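Local atomic coordinates of neural-cadherin (Drosophila melanogaster, PDB entry 3UBF), a protein that mediates calcium-dependent, homophilic cell–cell adhesion through tandem extracellular cadherin domains, three of which make up this fragment. Residues 213-218 with 235-240. Numbering follows the deposited sequence.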
loop_
_atom_site.group_PDB
_atom_site.type_symbol
_atom_site.label_atom_id
_atom_site.label_comp_id
_atom_site.label_asym_id
_atom_site.label_seq_id
_atom_site.Cartn_x
_atom_site.Cartn_y
_atom_site.Cartn_z
ATOM N N GLN A 213 -4.201 -0.502 -20.993
ATOM C CA GLN A 213 -3.969 -1.428 -19.903
ATOM C C GLN A 213 -5.207 -1.472 -19.027
ATOM O O GLN A 213 -5.744 -0.432 -18.609
ATOM C CB GLN A 213 -2.760 -1.010 -19.078
ATOM C CG GLN A 213 -2.394 -1.972 -17.960
ATOM C CD GLN A 213 -1.206 -1.484 -17.159
ATOM O OE1 GLN A 213 -0.882 -0.295 -17.173
ATOM N NE2 GLN A 213 -0.545 -2.390 -16.462
ATOM N N PHE A 214 -5.656 -2.691 -18.758
ATOM C CA PHE A 214 -6.793 -2.905 -17.894
ATOM C C PHE A 214 -6.393 -2.618 -16.460
ATOM O O PHE A 214 -5.231 -2.794 -16.091
ATOM C CB PHE A 214 -7.319 -4.329 -18.056
ATOM C CG PHE A 214 -8.146 -4.530 -19.294
ATOM C CD1 PHE A 214 -7.608 -5.164 -20.407
ATOM C CD2 PHE A 214 -9.466 -4.085 -19.346
ATOM C CE1 PHE A 214 -8.375 -5.358 -21.572
ATOM C CE2 PHE A 214 -10.248 -4.267 -20.514
ATOM C CZ PHE A 214 -9.703 -4.909 -21.623
ATOM N N TYR A 215 -7.352 -2.160 -15.659
ATOM C CA TYR A 215 -7.104 -1.839 -14.244
ATOM C C TYR A 215 -6.931 -3.071 -13.362
ATOM O O TYR A 215 -6.477 -2.966 -12.227
ATOM C CB TYR A 215 -8.159 -0.866 -13.703
ATOM C CG TYR A 215 -7.751 0.565 -13.950
ATOM C CD1 TYR A 215 -8.180 1.247 -15.090
ATOM C CD2 TYR A 215 -6.889 1.225 -13.069
ATOM C CE1 TYR A 215 -7.785 2.546 -15.332
ATOM C CE2 TYR A 215 -6.490 2.522 -13.302
ATOM C CZ TYR A 215 -6.937 3.180 -14.441
ATOM O OH TYR A 215 -6.537 4.482 -14.689
ATOM N N MET A 216 -7.278 -4.239 -13.896
ATOM C CA MET A 216 -6.935 -5.519 -13.265
ATOM C C MET A 216 -6.344 -6.465 -14.328
ATOM O O MET A 216 -6.801 -6.458 -15.481
ATOM C CB MET A 216 -8.171 -6.178 -12.658
ATOM C CG MET A 216 -9.098 -5.241 -11.930
ATOM S SD MET A 216 -9.178 -5.588 -10.205
ATOM C CE MET A 216 -9.591 -7.335 -10.239
ATOM N N PRO A 217 -5.350 -7.297 -13.946
ATOM C CA PRO A 217 -4.771 -8.227 -14.904
ATOM C C PRO A 217 -5.731 -9.361 -15.279
ATOM O O PRO A 217 -5.566 -9.986 -16.332
ATOM C CB PRO A 217 -3.553 -8.763 -14.164
ATOM C CG PRO A 217 -3.945 -8.694 -12.741
ATOM C CD PRO A 217 -4.736 -7.439 -12.614
ATOM N N SER A 218 -6.708 -9.634 -14.418
ATOM C CA SER A 218 -7.842 -10.496 -14.756
ATOM C C SER A 218 -9.055 -10.126 -13.923
ATOM O O SER A 218 -8.939 -9.514 -12.871
ATOM C CB SER A 218 -7.507 -11.990 -14.611
ATOM O OG SER A 218 -7.295 -12.366 -13.259
ATOM N N SER A 235 -17.775 -4.160 -13.531
ATOM C CA SER A 235 -17.283 -3.053 -14.342
ATOM C C SER A 235 -15.850 -3.312 -14.731
ATOM O O SER A 235 -15.006 -3.593 -13.885
ATOM C CB SER A 235 -17.356 -1.721 -13.590
ATOM O OG SER A 235 -18.575 -1.058 -13.860
ATOM N N ILE A 236 -15.577 -3.210 -16.018
ATOM C CA ILE A 236 -14.229 -3.368 -16.509
ATOM C C ILE A 236 -13.737 -2.036 -17.050
ATOM O O ILE A 236 -14.467 -1.319 -17.742
ATOM C CB ILE A 236 -14.159 -4.501 -17.535
ATOM C CG1 ILE A 236 -14.260 -5.831 -16.800
ATOM C CG2 ILE A 236 -12.862 -4.463 -18.301
ATOM C CD1 ILE A 236 -15.135 -6.805 -17.481
ATOM N N LYS A 237 -12.511 -1.678 -16.696
ATOM C CA LYS A 237 -11.959 -0.431 -17.178
ATOM C C LYS A 237 -10.527 -0.617 -17.635
ATOM O O LYS A 237 -9.745 -1.331 -16.999
ATOM C CB LYS A 237 -12.055 0.664 -16.115
ATOM C CG LYS A 237 -12.120 2.051 -16.714
ATOM C CD LYS A 237 -12.241 3.132 -15.654
ATOM C CE LYS A 237 -10.911 3.848 -15.444
ATOM N NZ LYS A 237 -11.092 5.213 -14.862
ATOM N N ALA A 238 -10.205 0.019 -18.755
ATOM C CA ALA A 238 -8.850 0.037 -19.263
ATOM C C ALA A 238 -8.391 1.475 -19.372
ATOM O O ALA A 238 -9.184 2.384 -19.623
ATOM C CB ALA A 238 -8.754 -0.672 -20.588
ATOM N N LYS A 239 -7.105 1.678 -19.142
ATOM C CA LYS A 239 -6.531 2.992 -19.182
ATOM C C LYS A 239 -6.000 3.177 -20.584
ATOM O O LYS A 239 -5.309 2.303 -21.113
ATOM C CB LYS A 239 -5.401 3.088 -18.164
ATOM C CG LYS A 239 -4.653 4.385 -18.209
ATOM C CD LYS A 239 -3.535 4.396 -17.219
ATOM C CE LYS A 239 -2.835 5.711 -17.289
ATOM N NZ LYS A 239 -2.123 5.983 -16.023
ATOM N N SER A 240 -6.342 4.304 -21.197
ATOM C CA SER A 240 -5.777 4.655 -22.477
ATOM C C SER A 240 -4.622 5.607 -22.232
ATOM O O SER A 240 -4.815 6.703 -21.688
ATOM C CB SER A 240 -6.835 5.300 -23.377
ATOM O OG SER A 240 -6.228 5.915 -24.495
#
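Gln213 and Lys239 exchange two backbone hydrogen bonds as an antiparallel pair: Gln213 N gives to Lys239 O at 3.0 Å, and Lys239 N to Gln213 O. One residue on, Phe214 faces Ala238 in a non-hydrogen-bonded pair with CA atoms 3.8 Å apart. The small methyl of Ala238 fits against one face of the Phe214 ring, offset toward its rim, in a CH-pi contact (4.0 Å from CB to the ring centroid). With CG beside its backbone N (chi1 -78°), Phe214 also brings CE2 to 3.4 Å from Ile236 CG2, a branch methyl suited to meeting a flat ring. Beyond the pair, Tyr215 N donates to Lys237 O at 2.9 Å. The Tyr215 ring runs alongside Lys237, whose long chain bends at chi3 (104°) to set CE 3.4 Å from Tyr215 CE1, while CB of Lys239 approaches the same ring atom. With an alanine here instead of Tyr215, the aliphatic parts of both lysines would probably lose their aromatic neighbour and move more freely. Farther out, Phe214 and Ile236 fill the sandwich core against strands 285-294 and 300-310, and Ala238 meets Ala292; Gln213, Tyr215 and Lys239 touch Pro110 of the preceding cadherin repeat, and Gln213 NE2 bonds Pro112 O. The chemistry thus divides: Phe214 and Ala238 turn apolar groups inward, whereas on the Gln213–Lys239 face and beside Tyr215 lysine methylenes pack and the ammonium groups extend beyond them.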